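Local coordinates for protein gamma-D-glutamyl-L-lysine dipeptidyl-peptidase (Bacillus cereus ATCC 10987, PDB 3H41) that probably hydrolyses gamma-D-glutamyl-L-lysine bonds in murein peptides, releasing the dipeptide L-Ala-gamma-D-Glu, as a cysteine peptidase of the NlpC/P60 family, at residues A[150-153]-A[158-161]; A[38-43]-A[139-144]; A[71-74]-A[80-83]. All blocks are in the same frame, centred on the assembly; numbering follows the deposited sequence.

Contact 1 of 3, residues A[150-153]-A[158-161]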
# COMPACT_ATOMS: atom_id res chain seq x y z
N LEU A 150 17.78 -0.04 9.32
CA LEU A 150 18.54 1.12 9.73
C LEU A 150 19.98 0.69 9.89
O LEU A 150 20.25 -0.29 10.59
CB LEU A 150 18.04 1.65 11.06
CG LEU A 150 18.77 2.82 11.73
CD1 LEU A 150 18.63 4.10 10.92
CD2 LEU A 150 18.19 2.99 13.16
N LEU A 151 20.90 1.42 9.25
CA LEU A 151 22.32 1.19 9.46
C LEU A 151 22.97 2.17 10.43
O LEU A 151 23.83 1.77 11.21
CB LEU A 151 23.05 1.19 8.13
CG LEU A 151 22.58 0.19 7.08
CD1 LEU A 151 23.23 0.51 5.75
CD2 LEU A 151 22.86 -1.24 7.51
N SER A 152 22.59 3.44 10.36
CA SER A 152 23.19 4.50 11.17
C SER A 152 22.34 5.76 11.04
O SER A 152 21.48 5.85 10.19
CB SER A 152 24.68 4.76 10.82
OG SER A 152 24.86 5.26 9.51
N GLU A 153 22.58 6.70 11.93
CA GLU A 153 21.82 7.96 12.02
C GLU A 153 22.80 9.08 12.34
O GLU A 153 23.67 8.92 13.23
CB GLU A 153 20.83 7.86 13.16
CG GLU A 153 19.99 9.13 13.38
CD GLU A 153 19.02 9.00 14.54
OE1 GLU A 153 19.04 7.96 15.22
OE2 GLU A 153 18.24 9.94 14.78
N TYR A 158 18.99 9.36 8.15
CA TYR A 158 19.13 7.97 8.50
C TYR A 158 19.82 7.32 7.32
O TYR A 158 19.50 7.65 6.16
CB TYR A 158 17.77 7.28 8.63
CG TYR A 158 16.83 7.86 9.65
CD1 TYR A 158 17.08 7.74 11.00
CD2 TYR A 158 15.67 8.50 9.25
CE1 TYR A 158 16.20 8.26 11.94
CE2 TYR A 158 14.77 9.03 10.20
CZ TYR A 158 15.04 8.91 11.53
OH TYR A 158 14.18 9.41 12.48
N ARG A 159 20.73 6.39 7.60
CA ARG A 159 21.26 5.51 6.57
C ARG A 159 20.58 4.16 6.64
O ARG A 159 20.35 3.59 7.74
CB ARG A 159 22.78 5.40 6.77
CG ARG A 159 23.51 4.71 5.65
CD ARG A 159 25.02 5.03 5.76
NE ARG A 159 25.68 4.94 4.48
CZ ARG A 159 26.82 4.29 4.25
NH1 ARG A 159 27.45 3.67 5.24
NH2 ARG A 159 27.34 4.29 3.02
N VAL A 160 20.21 3.63 5.47
CA VAL A 160 19.52 2.38 5.40
C VAL A 160 20.10 1.45 4.34
O VAL A 160 20.82 1.89 3.43
CB VAL A 160 18.00 2.62 5.07
CG1 VAL A 160 17.34 3.46 6.15
CG2 VAL A 160 17.88 3.30 3.67
N LEU A 161 19.75 0.19 4.42
CA LEU A 161 20.16 -0.82 3.45
C LEU A 161 19.01 -1.12 2.45
O LEU A 161 17.89 -1.37 2.87
CB LEU A 161 20.53 -2.12 4.18
CG LEU A 161 21.15 -3.21 3.30
CD1 LEU A 161 22.54 -2.80 2.79
CD2 LEU A 161 21.20 -4.54 4.04
O HOH W 1 26.70 3.64 8.20

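Contact 2 of 3, residues A[38-43]-A[139-144]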
# COMPACT_ATOMS: atom_id res chain seq x y z
N ASP A 38 8.48 4.11 -13.14
CA ASP A 38 8.07 5.51 -13.03
C ASP A 38 6.56 5.60 -12.88
O ASP A 38 5.82 5.66 -13.87
CB ASP A 38 8.56 6.31 -14.24
CG ASP A 38 8.28 7.80 -14.09
OD1 ASP A 38 7.48 8.25 -13.22
OD2 ASP A 38 8.87 8.54 -14.87
N LEU A 39 6.11 5.57 -11.64
CA LEU A 39 4.69 5.44 -11.36
C LEU A 39 3.91 6.74 -11.51
O LEU A 39 2.68 6.69 -11.69
CB LEU A 39 4.47 4.85 -9.96
CG LEU A 39 4.98 3.39 -9.82
CD1 LEU A 39 4.85 2.84 -8.41
CD2 LEU A 39 4.30 2.46 -10.82
N TRP A 40 4.57 7.89 -11.39
CA TRP A 40 3.92 9.16 -11.75
C TRP A 40 3.69 9.23 -13.27
O TRP A 40 2.60 9.60 -13.72
CB TRP A 40 4.68 10.39 -11.26
CG TRP A 40 4.76 10.54 -9.77
CD1 TRP A 40 5.89 10.69 -9.06
CD2 TRP A 40 3.68 10.54 -8.80
NE1 TRP A 40 5.61 10.82 -7.73
CE2 TRP A 40 4.26 10.70 -7.54
CE3 TRP A 40 2.29 10.41 -8.88
CZ2 TRP A 40 3.52 10.74 -6.38
CZ3 TRP A 40 1.53 10.48 -7.72
CH2 TRP A 40 2.16 10.62 -6.48
N LYS A 41 4.68 8.87 -14.07
CA LYS A 41 4.45 8.73 -15.49
C LYS A 41 3.32 7.76 -15.81
O LYS A 41 2.47 8.06 -16.65
CB LYS A 41 5.69 8.25 -16.23
CG LYS A 41 5.49 8.19 -17.73
CD LYS A 41 6.65 7.50 -18.47
CE LYS A 41 7.58 8.45 -19.15
NZ LYS A 41 8.25 7.75 -20.30
N TRP A 42 3.29 6.61 -15.15
CA TRP A 42 2.23 5.63 -15.41
C TRP A 42 0.83 6.21 -15.16
O TRP A 42 -0.01 6.23 -16.07
CB TRP A 42 2.42 4.42 -14.53
CG TRP A 42 1.42 3.34 -14.76
CD1 TRP A 42 1.04 2.82 -15.96
CD2 TRP A 42 0.76 2.58 -13.76
NE1 TRP A 42 0.13 1.81 -15.77
CE2 TRP A 42 -0.05 1.63 -14.43
CE3 TRP A 42 0.72 2.64 -12.35
CZ2 TRP A 42 -0.87 0.74 -13.74
CZ3 TRP A 42 -0.08 1.75 -11.68
CH2 TRP A 42 -0.86 0.80 -12.36
N THR A 43 0.60 6.70 -13.96
CA THR A 43 -0.75 7.16 -13.59
C THR A 43 -1.14 8.46 -14.26
O THR A 43 -2.30 8.65 -14.67
CB THR A 43 -0.90 7.32 -12.05
OG1 THR A 43 0.13 8.17 -11.55
CG2 THR A 43 -0.85 5.98 -11.37
N SER A 139 19.35 7.74 -7.19
CA SER A 139 18.42 8.07 -6.13
C SER A 139 17.10 7.36 -6.45
O SER A 139 16.94 6.83 -7.55
CB SER A 139 18.22 9.57 -6.04
OG SER A 139 17.77 10.13 -7.29
N LEU A 140 16.19 7.31 -5.49
CA LEU A 140 14.91 6.59 -5.67
C LEU A 140 13.82 7.30 -4.89
O LEU A 140 13.96 7.57 -3.69
CB LEU A 140 15.03 5.15 -5.16
CG LEU A 140 13.81 4.26 -5.33
CD1 LEU A 140 13.49 4.13 -6.86
CD2 LEU A 140 14.06 2.88 -4.72
N GLU A 141 12.72 7.60 -5.58
CA GLU A 141 11.54 8.10 -4.87
C GLU A 141 10.77 6.90 -4.27
O GLU A 141 10.28 6.04 -5.01
CB GLU A 141 10.64 8.89 -5.80
CG GLU A 141 9.45 9.51 -5.06
CD GLU A 141 8.53 10.35 -5.96
OE1 GLU A 141 8.77 10.45 -7.17
OE2 GLU A 141 7.57 10.95 -5.45
N VAL A 142 10.62 6.88 -2.95
CA VAL A 142 9.98 5.75 -2.28
C VAL A 142 8.66 6.18 -1.63
O VAL A 142 8.46 7.37 -1.26
CB VAL A 142 10.90 5.11 -1.24
CG1 VAL A 142 12.08 4.40 -1.96
CG2 VAL A 142 11.44 6.13 -0.23
N SER A 143 7.78 5.20 -1.44
CA SER A 143 6.48 5.43 -0.83
C SER A 143 6.46 5.44 0.71
O SER A 143 7.17 4.70 1.35
CB SER A 143 5.55 4.29 -1.28
OG SER A 143 4.30 4.31 -0.59
N TYR A 144 5.58 6.26 1.26
CA TYR A 144 5.04 6.08 2.59
C TYR A 144 4.91 4.58 2.84
O TYR A 144 4.46 3.80 1.99
CB TYR A 144 3.64 6.72 2.69
CG TYR A 144 3.07 6.63 4.08
CD1 TYR A 144 3.55 7.46 5.08
CD2 TYR A 144 2.13 5.66 4.42
CE1 TYR A 144 3.05 7.36 6.38
CE2 TYR A 144 1.64 5.54 5.73
CZ TYR A 144 2.13 6.41 6.72
OH TYR A 144 1.72 6.35 8.05

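Contact 3 of 3, residues A[71-74]-A[80-83]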
# COMPACT_ATOMS: atom_id res chain seq x y z
N THR A 71 7.10 -14.75 -1.59
CA THR A 71 7.42 -16.13 -1.95
C THR A 71 7.16 -16.33 -3.44
O THR A 71 6.04 -16.10 -3.90
CB THR A 71 6.57 -17.14 -1.14
OG1 THR A 71 6.75 -16.91 0.27
CG2 THR A 71 6.92 -18.67 -1.55
N VAL A 72 8.19 -16.73 -4.20
CA VAL A 72 8.04 -16.98 -5.63
C VAL A 72 7.49 -18.40 -5.79
O VAL A 72 8.10 -19.37 -5.31
CB VAL A 72 9.35 -16.77 -6.43
CG1 VAL A 72 9.11 -16.92 -7.93
CG2 VAL A 72 9.97 -15.41 -6.12
N VAL A 73 6.32 -18.51 -6.44
CA VAL A 73 5.63 -19.80 -6.60
C VAL A 73 5.50 -20.35 -8.03
O VAL A 73 5.21 -21.54 -8.21
CB VAL A 73 4.22 -19.76 -5.93
CG1 VAL A 73 4.33 -19.50 -4.39
CG2 VAL A 73 3.31 -18.75 -6.61
N ASP A 74 5.69 -19.52 -9.05
CA ASP A 74 5.57 -19.97 -10.45
C ASP A 74 6.33 -19.00 -11.30
O ASP A 74 6.64 -17.88 -10.84
CB ASP A 74 4.10 -20.03 -10.88
CG ASP A 74 3.84 -21.00 -12.05
OD1 ASP A 74 4.80 -21.51 -12.68
OD2 ASP A 74 2.66 -21.25 -12.33
N VAL A 80 6.89 -13.81 -12.95
CA VAL A 80 6.74 -14.72 -11.82
C VAL A 80 5.43 -14.49 -11.12
O VAL A 80 4.91 -13.37 -11.10
CB VAL A 80 7.89 -14.61 -10.79
CG1 VAL A 80 9.13 -15.34 -11.33
CG2 VAL A 80 8.24 -13.13 -10.42
N LYS A 81 4.90 -15.55 -10.51
CA LYS A 81 3.78 -15.47 -9.63
C LYS A 81 4.38 -15.50 -8.24
O LYS A 81 5.30 -16.30 -7.99
CB LYS A 81 2.80 -16.61 -9.86
CG LYS A 81 1.48 -16.40 -9.12
CD LYS A 81 0.52 -17.56 -9.28
CE LYS A 81 -0.72 -17.28 -8.45
NZ LYS A 81 -1.66 -18.41 -8.51
N VAL A 82 3.90 -14.59 -7.38
CA VAL A 82 4.44 -14.38 -6.03
C VAL A 82 3.31 -14.28 -5.03
O VAL A 82 2.16 -14.02 -5.40
CB VAL A 82 5.40 -13.14 -5.95
CG1 VAL A 82 6.46 -13.19 -7.02
CG2 VAL A 82 4.65 -11.79 -6.08
N LEU A 83 3.62 -14.59 -3.78
CA LEU A 83 2.73 -14.32 -2.66
C LEU A 83 3.37 -13.21 -1.80
O LEU A 83 4.48 -13.39 -1.27
CB LEU A 83 2.50 -15.58 -1.81
CG LEU A 83 2.08 -16.82 -2.60
CD1 LEU A 83 1.93 -18.04 -1.66
CD2 LEU A 83 0.79 -16.54 -3.39

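Contact 1 of 3, residues A[150-153]-A[158-161]
The carbonyl oxygen of Arg159 is gripped by two successive amides of the facing strand. Leu151 N donates to Arg159 O at 2.7 Å in a nearly straight bond (167° at the hydrogen), while Ser152 N reaches the same oxygen only weakly, at 3.5 Å. The return bond is as short as the first, with Arg159 N 2.7 Å from Ser152 O. Two residues thus share one opposite number, and the register slips by one between the pair Leu150 and Val160 and the pair Ser152 and Arg159. Leu151, the extra residue, has a helix-like backbone (phi/psi -100/-40°) that turns its side chain toward the partner strand. There its CD1 lies against the peptide of Val160 and 4.1 Å from Leu161 CB, an apolar contact that a branched leucine can make with both the peptide and Leu161.

On the face carrying Leu150, Glu153 and Tyr158, Leu150 CD1 comes obliquely to the Tyr158 ring, 4.0 Å from Tyr158 CD1. The extended Glu153 chain runs alongside the same ring, pointing the same way, its CG 4.0 Å from Tyr158 CD1; its carboxylate goes on to a salt bridge with Lys172. A long aliphatic stem ending in a charge suits this exposed strand end, while the tyrosine packs inward on Val120 and Phe177. The other face is polar. Ser152 OG rests 3.4 Å from Arg159 CB, and one water joins that hydroxyl to Arg159 NH1, lying in the guanidinium plane; NH2 of the same group bonds to Asn132 O.

The segments belong to an antiparallel beta hairpin, strands 147-153 and 157-161, interrupted by a classic beta bulge, in the second SH3-like domain of the protein.

Contact 2 of 3, residues A[38-43]-A[139-144]
The hydrogen bond between Trp40 and Glu141 runs from the indole NE1 of Trp40 to Glu141 OE2, 3.0 Å away, and is nearly straight, 170° at the hydrogen. OE2 lies almost in the ring plane and is approached on its syn side, although the donor stands 34° out of the carboxylate plane. The other oxygen, Glu141 OE1, is 3.2 Å from Trp40 NE1 and also lies in the plane of the indole, at its edge. The two flat groups are skewed, their planes 43° apart, and the carboxylate sits at the N-H edge of the indole. The glutamate chain is fully extended, which carries its carboxylate across to the tryptophan. Each residue type fits: tryptophan offers a large apolar surface with one directed N-H, and glutamate has the length to reach it from a strand. OE2 has a second donor in Thr126 OG1, so two donors grip this one oxygen.

Bonds within the helical segment shape its first turn. Asp38 is the N-cap, its OD1 accepting from Lys41 N at 3.0 Å in a capping bond, a usual task for aspartate at a helix start. Leu39 O, in the next residue, accepts from both Thr43 N and Thr43 OG1, one turn later, with Thr43 OG1 3.0 Å from Leu39 O; a short beta-hydroxyl chain can fold back on the helix in this way.

Apolar contact comes from outside the pair: the Trp40 ring meets that of Phe212 and also touches Leu202. Helix 39-45 is thus joined through one indole to strand 139-143, the outermost strand of its sheet, whose inner neighbour, strand 126-131, runs antiparallel to it and supplies Thr126, the second donor to Glu141.

Contact 3 of 3, residues A[71-74]-A[80-83]
Strands 71-74 and 80-83 run antiparallel with their short axes 136° apart, and a classic beta bulge at Val73 and Asp74 makes both residues face Lys81. Thr71 and Leu83 exchange a pair of backbone bonds, Leu83 N to Thr71 O being 2.9 Å. Lys81 O then takes Val73 N at 2.9 Å and, weakly, Asp74 N at 3.4 Å, while Lys81 N donates in return to Asp74 O.

Val72 meets two valines on one face. Its CG1, standing anti to the backbone N (chi1 -175°), lies 3.7 Å from Val80 CG1, and its CG2 is 4.2 Å from Val82 CG1. Beta-branched residues suit such extended backbone. Val73, turned by the bulge, sets CG1 3.9 Å from Leu83 CD1, the two side chains crossing at about a right angle, while its CG2 lies along the stem of Lys81. Asp74 and Lys81 touch through their CB atoms, 3.8 Å apart, and both brush Trp99; Thr71 OG1 binds His85 and Glu94.

Asp74 OD2 and Lys81 NZ stay 6.4 Å apart, so any attraction between these opposite charges is probably modest, and backbone bonds with valine and leucine contacts carry most of the pairing.

In the fold
From the N terminus, the chain first supplies helix 39-45, half of contact 2, whose other half comes 96 residues later. Inside that long loop lies contact 3, a local hairpin in the first SH3-like domain, whose sheet also includes strand 96-101 with the substrate-binding Tyr96. Contact 2 then closes on strand 139-143. The next strand, 147-153, opens contact 1, so these two follow in series, and both reach the same sheet of the second SH3-like domain, their centres about 21 Å apart. No contacts cross. Contacts 1 and 3 each shape one domain, whereas contact 2 ties the early helix to the second.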